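Local coordinates for protein lactaldehyde dehydrogenase (Escherichia coli, PDB 2IMP) that catalyses the irreversible NAD-dependent oxidation of L-lactaldehyde to L-lactate in fucose and rhamnose breakdown, and also oxidises glycolaldehyde, at residues A[7-12]-A[16-21]; A[300-305]-A[369-374]; A[312-317]-A[365-370]. All coordinates share one frame; numbering follows the deposited sequence.

Interaction 1 (A[7-12]-A[16-21])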
loop_
_atom_site.group_PDB
_atom_site.type_symbol
_atom_site.label_atom_id
_atom_site.label_comp_id
_atom_site.label_asym_id
_atom_site.label_seq_id
_atom_site.Cartn_x
_atom_site.Cartn_y
_atom_site.Cartn_z
ATOM N N HIS A 7 26.646 37.696 -6.315
ATOM C CA HIS A 7 25.730 36.741 -6.925
ATOM C C HIS A 7 24.386 37.269 -7.450
ATOM O O HIS A 7 23.778 38.172 -6.873
ATOM C CB HIS A 7 25.452 35.599 -5.939
ATOM C CG HIS A 7 26.649 34.750 -5.639
ATOM N ND1 HIS A 7 27.327 34.052 -6.615
ATOM C CD2 HIS A 7 27.281 34.477 -4.476
ATOM C CE1 HIS A 7 28.326 33.384 -6.064
ATOM N NE2 HIS A 7 28.321 33.625 -4.764
ATOM N N PRO A 8 23.933 36.710 -8.584
ATOM C CA PRO A 8 22.662 37.077 -9.207
ATOM C C PRO A 8 21.644 35.991 -8.794
ATOM O O PRO A 8 22.033 34.911 -8.334
ATOM C CB PRO A 8 22.971 36.983 -10.690
ATOM C CG PRO A 8 23.866 35.778 -10.734
ATOM C CD PRO A 8 24.791 35.993 -9.550
ATOM N N MET A 9 20.360 36.286 -8.947
ATOM C CA MET A 9 19.346 35.297 -8.645
ATOM C C MET A 9 19.070 34.432 -9.888
ATOM O O MET A 9 19.533 34.756 -10.985
ATOM C CB MET A 9 18.043 35.978 -8.197
ATOM C CG MET A 9 18.134 36.685 -6.845
ATOM S SD MET A 9 16.560 37.417 -6.292
ATOM C CE MET A 9 17.141 38.982 -5.597
ATOM N N TYR A 10 18.365 33.328 -9.712
ATOM C CA TYR A 10 18.029 32.497 -10.853
ATOM C C TYR A 10 16.511 32.445 -11.028
ATOM O O TYR A 10 15.817 31.738 -10.301
ATOM C CB TYR A 10 18.587 31.083 -10.691
ATOM C CG TYR A 10 18.545 30.291 -11.972
ATOM C CD1 TYR A 10 19.409 30.593 -13.029
ATOM C CD2 TYR A 10 17.623 29.257 -12.147
ATOM C CE1 TYR A 10 19.363 29.871 -14.228
ATOM C CE2 TYR A 10 17.566 28.532 -13.340
ATOM C CZ TYR A 10 18.432 28.847 -14.375
ATOM O OH TYR A 10 18.367 28.144 -15.551
ATOM N N ILE A 11 16.018 33.231 -11.978
ATOM C CA ILE A 11 14.593 33.335 -12.234
ATOM C C ILE A 11 14.168 33.066 -13.693
ATOM O O ILE A 11 14.714 33.643 -14.633
ATOM C CB ILE A 11 14.095 34.736 -11.815
ATOM C CG1 ILE A 11 14.397 34.954 -10.329
ATOM C CG2 ILE A 11 12.601 34.880 -12.099
ATOM C CD1 ILE A 11 14.250 36.393 -9.859
ATOM N N ASP A 12 13.191 32.180 -13.849
ATOM C CA ASP A 12 12.654 31.805 -15.148
ATOM C C ASP A 12 13.691 31.329 -16.198
ATOM O O ASP A 12 13.686 31.782 -17.347
ATOM C CB ASP A 12 11.820 32.963 -15.720
ATOM C CG ASP A 12 10.905 32.524 -16.863
ATOM O OD1 ASP A 12 10.728 31.302 -17.059
ATOM O OD2 ASP A 12 10.352 33.403 -17.557
ATOM N N VAL A 16 19.624 36.455 -13.239
ATOM C CA VAL A 16 19.259 37.858 -13.326
ATOM C C VAL A 16 20.091 38.772 -12.415
ATOM O O VAL A 16 20.047 38.649 -11.190
ATOM C CB VAL A 16 17.760 38.062 -12.993
ATOM C CG1 VAL A 16 17.392 39.537 -13.115
ATOM C CG2 VAL A 16 16.903 37.233 -13.933
ATOM N N THR A 17 20.851 39.674 -13.026
ATOM C CA THR A 17 21.678 40.595 -12.262
ATOM C C THR A 17 20.876 41.562 -11.373
ATOM O O THR A 17 19.970 42.249 -11.840
ATOM C CB THR A 17 22.601 41.431 -13.187
ATOM O OG1 THR A 17 23.555 40.568 -13.821
ATOM C CG2 THR A 17 23.346 42.493 -12.382
ATOM N N TRP A 18 21.232 41.593 -10.097
ATOM C CA TRP A 18 20.581 42.447 -9.117
ATOM C C TRP A 18 20.787 43.959 -9.357
ATOM O O TRP A 18 21.920 44.435 -9.422
ATOM C CB TRP A 18 21.097 42.079 -7.731
ATOM C CG TRP A 18 20.560 42.907 -6.613
ATOM C CD1 TRP A 18 21.285 43.674 -5.745
ATOM C CD2 TRP A 18 19.200 42.967 -6.164
ATOM N NE1 TRP A 18 20.463 44.202 -4.780
ATOM C CE2 TRP A 18 19.184 43.790 -5.014
ATOM C CE3 TRP A 18 18.002 42.411 -6.624
ATOM C CZ2 TRP A 18 18.005 44.057 -4.308
ATOM C CZ3 TRP A 18 16.833 42.679 -5.922
ATOM C CH2 TRP A 18 16.844 43.500 -4.778
ATOM N N ARG A 19 19.687 44.695 -9.478
ATOM C CA ARG A 19 19.761 46.133 -9.706
ATOM C C ARG A 19 19.600 46.993 -8.435
ATOM O O ARG A 19 19.750 48.215 -8.479
ATOM C CB ARG A 19 18.719 46.557 -10.747
ATOM C CG ARG A 19 18.914 45.907 -12.110
ATOM C CD ARG A 19 20.346 46.092 -12.603
ATOM N NE ARG A 19 20.588 45.418 -13.875
ATOM C CZ ARG A 19 21.786 45.306 -14.443
ATOM N NH1 ARG A 19 22.853 45.827 -13.850
ATOM N NH2 ARG A 19 21.918 44.674 -15.602
ATOM N N GLY A 20 19.298 46.343 -7.316
ATOM C CA GLY A 20 19.138 47.069 -6.070
ATOM C C GLY A 20 20.471 47.593 -5.573
ATOM O O GLY A 20 21.529 47.216 -6.085
ATOM N N ASP A 21 20.423 48.468 -4.575
ATOM C CA ASP A 21 21.635 49.047 -4.005
ATOM C C ASP A 21 22.121 48.341 -2.731
ATOM O O ASP A 21 23.270 48.503 -2.317
ATOM C CB ASP A 21 21.413 50.529 -3.693
ATOM C CG ASP A 21 21.250 51.371 -4.942
ATOM O OD1 ASP A 21 20.877 52.557 -4.810
ATOM O OD2 ASP A 21 21.504 50.851 -6.052
HETATM O O HOH W 1 23.538 40.288 -9.014
#
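Met9 and Val16 form an antiparallel hydrogen-bonded pair in a beta hairpin made by strands 5-11 and 14-16. Val16 N donates to Met9 O at 2.8 Å, with a nearly straight N-H...O angle of 164°. The return bond, Met9 N to Val16 O, is longer at 3.3 Å and more bent. Past Pro8 and Thr17 the chains part, and a water joins them. It donates to His7 O and accepts from Trp18 N, at 3.0 and 2.9 Å. Pro8 CB lies 3.4 Å from Val16 O. The side chains of Met9 and Val16 lie on one face of the sheet. Met9 runs alongside Trp18, pointing the same way. A bend at chi3 (-140°) brings Met9 CE obliquely to the six-membered ring, 3.7 Å from Trp18 CE3. Ile11 CB meets Val16 CG2 more loosely, at 4.3 Å. The indole NH of Trp18 is bound to Ala22 O, which helps fix the ring. Strand 14-16 is an outermost strand of a small four-stranded sheet within the chain, and strand 5-11 pairs next with strand 34-39. Met9 and Trp18 both rest on Pro39 of that strand and on Asp45 of helix 43-62.

Interaction 2 (A[300-305]-A[369-374])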
loop_
_atom_site.group_PDB
_atom_site.type_symbol
_atom_site.label_atom_id
_atom_site.label_comp_id
_atom_site.label_asym_id
_atom_site.label_seq_id
_atom_site.Cartn_x
_atom_site.Cartn_y
_atom_site.Cartn_z
ATOM N N GLN A 300 31.641 4.792 34.764
ATOM C CA GLN A 300 32.381 4.295 33.618
ATOM C C GLN A 300 32.092 5.115 32.340
ATOM O O GLN A 300 33.010 5.580 31.664
ATOM C CB GLN A 300 32.027 2.833 33.348
ATOM C CG GLN A 300 32.737 1.819 34.219
ATOM C CD GLN A 300 32.299 0.401 33.902
ATOM O OE1 GLN A 300 31.166 0.013 34.189
ATOM N NE2 GLN A 300 33.189 -0.375 33.292
ATOM N N PHE A 301 30.805 5.284 32.040
ATOM C CA PHE A 301 30.385 6.031 30.861
ATOM C C PHE A 301 30.907 7.481 30.808
ATOM O O PHE A 301 31.495 7.896 29.811
ATOM C CB PHE A 301 28.855 6.050 30.754
ATOM C CG PHE A 301 28.353 6.758 29.524
ATOM C CD1 PHE A 301 28.386 6.131 28.284
ATOM C CD2 PHE A 301 27.896 8.067 29.598
ATOM C CE1 PHE A 301 27.985 6.804 27.133
ATOM C CE2 PHE A 301 27.493 8.748 28.454
ATOM C CZ PHE A 301 27.536 8.113 27.221
ATOM N N VAL A 302 30.684 8.237 31.880
ATOM C CA VAL A 302 31.140 9.622 31.925
ATOM C C VAL A 302 32.654 9.788 31.684
ATOM O O VAL A 302 33.085 10.741 31.034
ATOM C CB VAL A 302 30.772 10.287 33.267
ATOM C CG1 VAL A 302 31.250 11.731 33.281
ATOM C CG2 VAL A 302 29.263 10.231 33.474
ATOM N N ASN A 303 33.447 8.859 32.214
ATOM C CA ASN A 303 34.891 8.906 32.017
ATOM C C ASN A 303 35.300 8.673 30.548
ATOM O O ASN A 303 36.034 9.471 29.967
ATOM C CB ASN A 303 35.588 7.879 32.917
ATOM C CG ASN A 303 35.724 8.360 34.352
ATOM O OD1 ASN A 303 36.358 9.388 34.617
ATOM N ND2 ASN A 303 35.130 7.623 35.287
ATOM N N ARG A 304 34.821 7.580 29.962
ATOM C CA ARG A 304 35.134 7.306 28.569
ATOM C C ARG A 304 34.661 8.435 27.649
ATOM O O ARG A 304 35.363 8.824 26.717
ATOM C CB ARG A 304 34.511 5.982 28.118
ATOM C CG ARG A 304 35.162 4.757 28.740
ATOM C CD ARG A 304 34.751 3.479 28.023
ATOM N NE ARG A 304 35.339 2.296 28.650
ATOM C CZ ARG A 304 35.197 1.055 28.192
ATOM N NH1 ARG A 304 34.487 0.824 27.095
ATOM N NH2 ARG A 304 35.763 0.042 28.836
ATOM N N LEU A 305 33.470 8.958 27.931
ATOM C CA LEU A 305 32.932 10.057 27.144
ATOM C C LEU A 305 33.788 11.327 27.291
ATOM O O LEU A 305 34.018 12.054 26.322
ATOM C CB LEU A 305 31.482 10.351 27.558
ATOM C CG LEU A 305 30.747 11.457 26.786
ATOM C CD1 LEU A 305 30.721 11.125 25.301
ATOM C CD2 LEU A 305 29.331 11.610 27.321
ATOM N N LEU A 369 31.488 19.457 28.291
ATOM C CA LEU A 369 30.788 18.396 28.992
ATOM C C LEU A 369 30.238 18.861 30.351
ATOM O O LEU A 369 31.000 19.267 31.229
ATOM C CB LEU A 369 31.720 17.203 29.202
ATOM C CG LEU A 369 31.137 16.028 29.988
ATOM C CD1 LEU A 369 29.893 15.506 29.287
ATOM C CD2 LEU A 369 32.182 14.934 30.115
ATOM N N LEU A 370 28.920 18.814 30.501
ATOM C CA LEU A 370 28.290 19.231 31.742
ATOM C C LEU A 370 27.682 18.074 32.551
ATOM O O LEU A 370 26.892 17.285 32.031
ATOM C CB LEU A 370 27.212 20.280 31.452
ATOM C CG LEU A 370 27.691 21.523 30.693
ATOM C CD1 LEU A 370 26.519 22.462 30.452
ATOM C CD2 LEU A 370 28.783 22.223 31.486
ATOM N N LEU A 371 28.075 17.978 33.817
ATOM C CA LEU A 371 27.564 16.932 34.687
ATOM C C LEU A 371 26.627 17.463 35.795
ATOM O O LEU A 371 26.406 18.666 35.904
ATOM C CB LEU A 371 28.729 16.151 35.309
ATOM C CG LEU A 371 29.779 15.587 34.337
ATOM C CD1 LEU A 371 30.720 14.649 35.096
ATOM C CD2 LEU A 371 29.101 14.835 33.195
ATOM N N ASP A 372 26.090 16.561 36.604
ATOM C CA ASP A 372 25.170 16.957 37.662
ATOM C C ASP A 372 24.056 17.902 37.176
ATOM O O ASP A 372 23.608 18.791 37.901
ATOM C CB ASP A 372 25.929 17.613 38.819
ATOM C CG ASP A 372 26.869 16.650 39.510
ATOM O OD1 ASP A 372 26.461 15.490 39.740
ATOM O OD2 ASP A 372 28.009 17.051 39.830
ATOM N N VAL A 373 23.645 17.704 35.929
ATOM C CA VAL A 373 22.580 18.494 35.342
ATOM C C VAL A 373 21.195 17.960 35.741
ATOM O O VAL A 373 21.016 16.756 35.913
ATOM C CB VAL A 373 22.678 18.500 33.799
ATOM C CG1 VAL A 373 21.568 19.356 33.207
ATOM C CG2 VAL A 373 24.039 19.022 33.367
ATOM N N ARG A 374 20.235 18.858 35.905
ATOM C CA ARG A 374 18.891 18.450 36.277
ATOM C C ARG A 374 17.856 18.662 35.158
ATOM O O ARG A 374 17.877 19.683 34.467
ATOM C CB ARG A 374 18.439 19.202 37.534
ATOM C CG ARG A 374 19.285 18.936 38.769
ATOM C CD ARG A 374 18.766 19.724 39.962
ATOM N NE ARG A 374 19.570 19.501 41.163
ATOM C CZ ARG A 374 19.280 19.992 42.367
ATOM N NH1 ARG A 374 18.196 20.741 42.541
ATOM N NH2 ARG A 374 20.072 19.730 43.399
#
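Helix 298-310 packs here on strand 368-371, part of the mixed sheet that also holds strands 290-294 and 388-394. This is a helix-on-sheet layer of the alpha/beta aldehyde dehydrogenase fold, away from the annotated sites. The local axes of helix 300-305 and strand 369-371 run nearly antiparallel, at 160°, and come within 10.8 Å. No hydrogen bond crosses between the segments. Val302 and Leu371 make the closest approach, reaching toward each other tip to tip. Val302 CG1 lies 3.5 Å from Leu371 CD1, tighter than a usual carbon contact, and 3.8 Å from Leu371 CD2. One methyl of the valine thus meets both methyls of the leucine. In Val302 this CG1 branch stands opposite the backbone N (chi1 -180°), which carries it out from the helix to the strand. One helical turn on, Leu305 CD2 faces Leu369 CD1 at a looser 4.4 Å. Leu369 CD2 also lies a loose 4.4 Å from Val302 O of the helix backbone. Leu369 and Leu371, two residues apart on the strand, both point toward the helix. Leu369 and Leu371 also touch Ala352 of strand 350-353 and Val391 of strand 388-394, the two strands that flank theirs. On the helix, Phe301 turns instead to Leu266 and Ile273 of helix 266-274.

Interaction 3 (A[312-317]-A[365-370])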
loop_
_atom_site.group_PDB
_atom_site.type_symbol
_atom_site.label_atom_id
_atom_site.label_comp_id
_atom_site.label_asym_id
_atom_site.label_seq_id
_atom_site.Cartn_x
_atom_site.Cartn_y
_atom_site.Cartn_z
ATOM N N VAL A 312 38.784 15.701 20.639
ATOM C CA VAL A 312 38.127 16.500 19.614
ATOM C C VAL A 312 38.800 17.865 19.396
ATOM O O VAL A 312 38.698 18.754 20.237
ATOM C CB VAL A 312 36.634 16.735 19.962
ATOM C CG1 VAL A 312 36.007 17.703 18.971
ATOM C CG2 VAL A 312 35.885 15.417 19.936
ATOM N N GLN A 313 39.496 18.005 18.274
ATOM C CA GLN A 313 40.178 19.248 17.939
ATOM C C GLN A 313 39.311 20.197 17.086
ATOM O O GLN A 313 38.589 19.753 16.193
ATOM C CB GLN A 313 41.459 18.948 17.158
ATOM C CG GLN A 313 42.370 17.900 17.779
ATOM C CD GLN A 313 43.455 18.492 18.657
ATOM O OE1 GLN A 313 43.181 19.026 19.734
ATOM N NE2 GLN A 313 44.699 18.403 18.196
ATOM N N PHE A 314 39.382 21.491 17.367
ATOM C CA PHE A 314 38.620 22.453 16.591
ATOM C C PHE A 314 39.512 23.464 15.854
ATOM O O PHE A 314 40.645 23.714 16.270
ATOM C CB PHE A 314 37.613 23.182 17.489
ATOM C CG PHE A 314 38.240 24.011 18.575
ATOM C CD1 PHE A 314 38.817 25.245 18.286
ATOM C CD2 PHE A 314 38.247 23.561 19.892
ATOM C CE1 PHE A 314 39.382 26.024 19.296
ATOM C CE2 PHE A 314 38.809 24.331 20.908
ATOM C CZ PHE A 314 39.379 25.562 20.611
ATOM N N GLY A 315 39.004 24.017 14.760
ATOM C CA GLY A 315 39.776 24.982 13.999
ATOM C C GLY A 315 39.243 25.214 12.597
ATOM O O GLY A 315 38.145 24.770 12.252
ATOM N N ASN A 316 40.025 25.924 11.790
ATOM C CA ASN A 316 39.658 26.230 10.413
ATOM C C ASN A 316 39.604 24.972 9.498
ATOM O O ASN A 316 40.638 24.380 9.187
ATOM C CB ASN A 316 40.656 27.236 9.838
ATOM C CG ASN A 316 40.222 27.790 8.503
ATOM O OD1 ASN A 316 39.652 27.077 7.679
ATOM N ND2 ASN A 316 40.504 29.065 8.271
ATOM N N PRO A 317 38.395 24.576 9.061
ATOM C CA PRO A 317 38.183 23.409 8.196
ATOM C C PRO A 317 39.036 23.432 6.908
ATOM O O PRO A 317 39.520 22.399 6.453
ATOM C CB PRO A 317 36.690 23.479 7.874
ATOM C CG PRO A 317 36.117 24.198 9.035
ATOM C CD PRO A 317 37.127 25.285 9.289
ATOM N N TYR A 365 33.915 27.463 19.811
ATOM C CA TYR A 365 33.528 27.079 21.156
ATOM C C TYR A 365 34.020 25.651 21.449
ATOM O O TYR A 365 33.707 24.719 20.711
ATOM C CB TYR A 365 32.014 27.150 21.352
ATOM C CG TYR A 365 31.633 27.180 22.816
ATOM C CD1 TYR A 365 31.735 28.358 23.556
ATOM C CD2 TYR A 365 31.249 26.016 23.484
ATOM C CE1 TYR A 365 31.469 28.378 24.924
ATOM C CE2 TYR A 365 30.981 26.025 24.852
ATOM C CZ TYR A 365 31.099 27.210 25.565
ATOM O OH TYR A 365 30.877 27.220 26.920
ATOM N N PRO A 366 34.791 25.474 22.524
ATOM C CA PRO A 366 35.326 24.160 22.886
ATOM C C PRO A 366 34.300 23.075 23.264
ATOM O O PRO A 366 33.257 23.364 23.853
ATOM C CB PRO A 366 36.259 24.486 24.045
ATOM C CG PRO A 366 35.516 25.581 24.740
ATOM C CD PRO A 366 35.085 26.462 23.579
ATOM N N PRO A 367 34.594 21.814 22.910
ATOM C CA PRO A 367 33.682 20.727 23.245
ATOM C C PRO A 367 33.449 20.827 24.765
ATOM O O PRO A 367 34.396 20.797 25.553
ATOM C CB PRO A 367 34.476 19.486 22.851
ATOM C CG PRO A 367 35.229 19.959 21.656
ATOM C CD PRO A 367 35.723 21.320 22.101
ATOM N N THR A 368 32.193 20.961 25.158
ATOM C CA THR A 368 31.872 21.106 26.564
ATOM C C THR A 368 31.027 19.977 27.161
ATOM O O THR A 368 30.003 19.585 26.606
ATOM C CB THR A 368 31.157 22.445 26.799
ATOM O OG1 THR A 368 32.005 23.513 26.359
ATOM C CG2 THR A 368 30.819 22.630 28.268
ATOM N N LEU A 369 31.488 19.457 28.291
ATOM C CA LEU A 369 30.788 18.396 28.992
ATOM C C LEU A 369 30.238 18.861 30.351
ATOM O O LEU A 369 31.000 19.267 31.229
ATOM C CB LEU A 369 31.720 17.203 29.202
ATOM C CG LEU A 369 31.137 16.028 29.988
ATOM C CD1 LEU A 369 29.893 15.506 29.287
ATOM C CD2 LEU A 369 32.182 14.934 30.115
ATOM N N LEU A 370 28.920 18.814 30.501
ATOM C CA LEU A 370 28.290 19.231 31.742
ATOM C C LEU A 370 27.682 18.074 32.551
ATOM O O LEU A 370 26.892 17.285 32.031
ATOM C CB LEU A 370 27.212 20.280 31.452
ATOM C CG LEU A 370 27.691 21.523 30.693
ATOM C CD1 LEU A 370 26.519 22.462 30.452
ATOM C CD2 LEU A 370 28.783 22.223 31.486
#
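Val312 and Phe314 approach the Pro366-Pro367 pair at separate points, and Pro367 meets both. Val312 and Pro367 cross at a slant. The CG1 methyl of Val312 lies 3.6 Å from Pro367 CG, and Val312 CB is 3.9 Å from the same ring carbon. That methyl points opposite the backbone N of Val312 (chi1 173°). Phe314 comes to the two prolines with its CD2 and CE2 atoms. Phe314 CD2 is 4.0 Å from Pro367 CD, and Phe314 CE2 is 4.0 Å from both CA and CB of Pro366. The ring meets these carbons obliquely. Phe314 lies alongside Pro366, pointing the same way, but is slanted across Pro367. Its CG sits between the backbone N and the carbonyl carbon (chi1 63°), an orientation that directs the ring to the prolines. All these contacts are apolar, and no hydrogen bond joins the segments. Within 365-370, Thr368 OG1 donates to Pro366 O, two residues back, at 2.8 Å. The same hydroxyl oxygen is also hydrogen-bonded to Gly355 N. The contact packs a loop on the two prolines just before strand 368-371. The 312-317 loop follows helix 298-310 and precedes helix 331-346. Tyr365 packs on Leu334, Val337 and Val341 of helix 331-346, while Thr368 begins strand 368-371, hydrogen-bonded through its backbone to Leu389 of strand 388-394.

Interaction 1 comes first along the chain, within the N-terminal four-stranded sheet. Interactions 2 and 3 lie far from it: the centre of interaction 1 is about 51 Å from that of interaction 2, on opposite sides of the chain's centre, and about 38 Å from that of interaction 3. Interactions 2 and 3 are closer, with centres about 17 Å apart. Their segments overlap at Leu369 and Leu370, though only Leu369 makes a contact, in interaction 2. Helix 298-310 meets strand 368-371 itself, and the loop after that helix meets the prolines leading into it. The helix and its following loop thus pack on one continuous piece of chain, the strand of a mixed sheet and its lead-in.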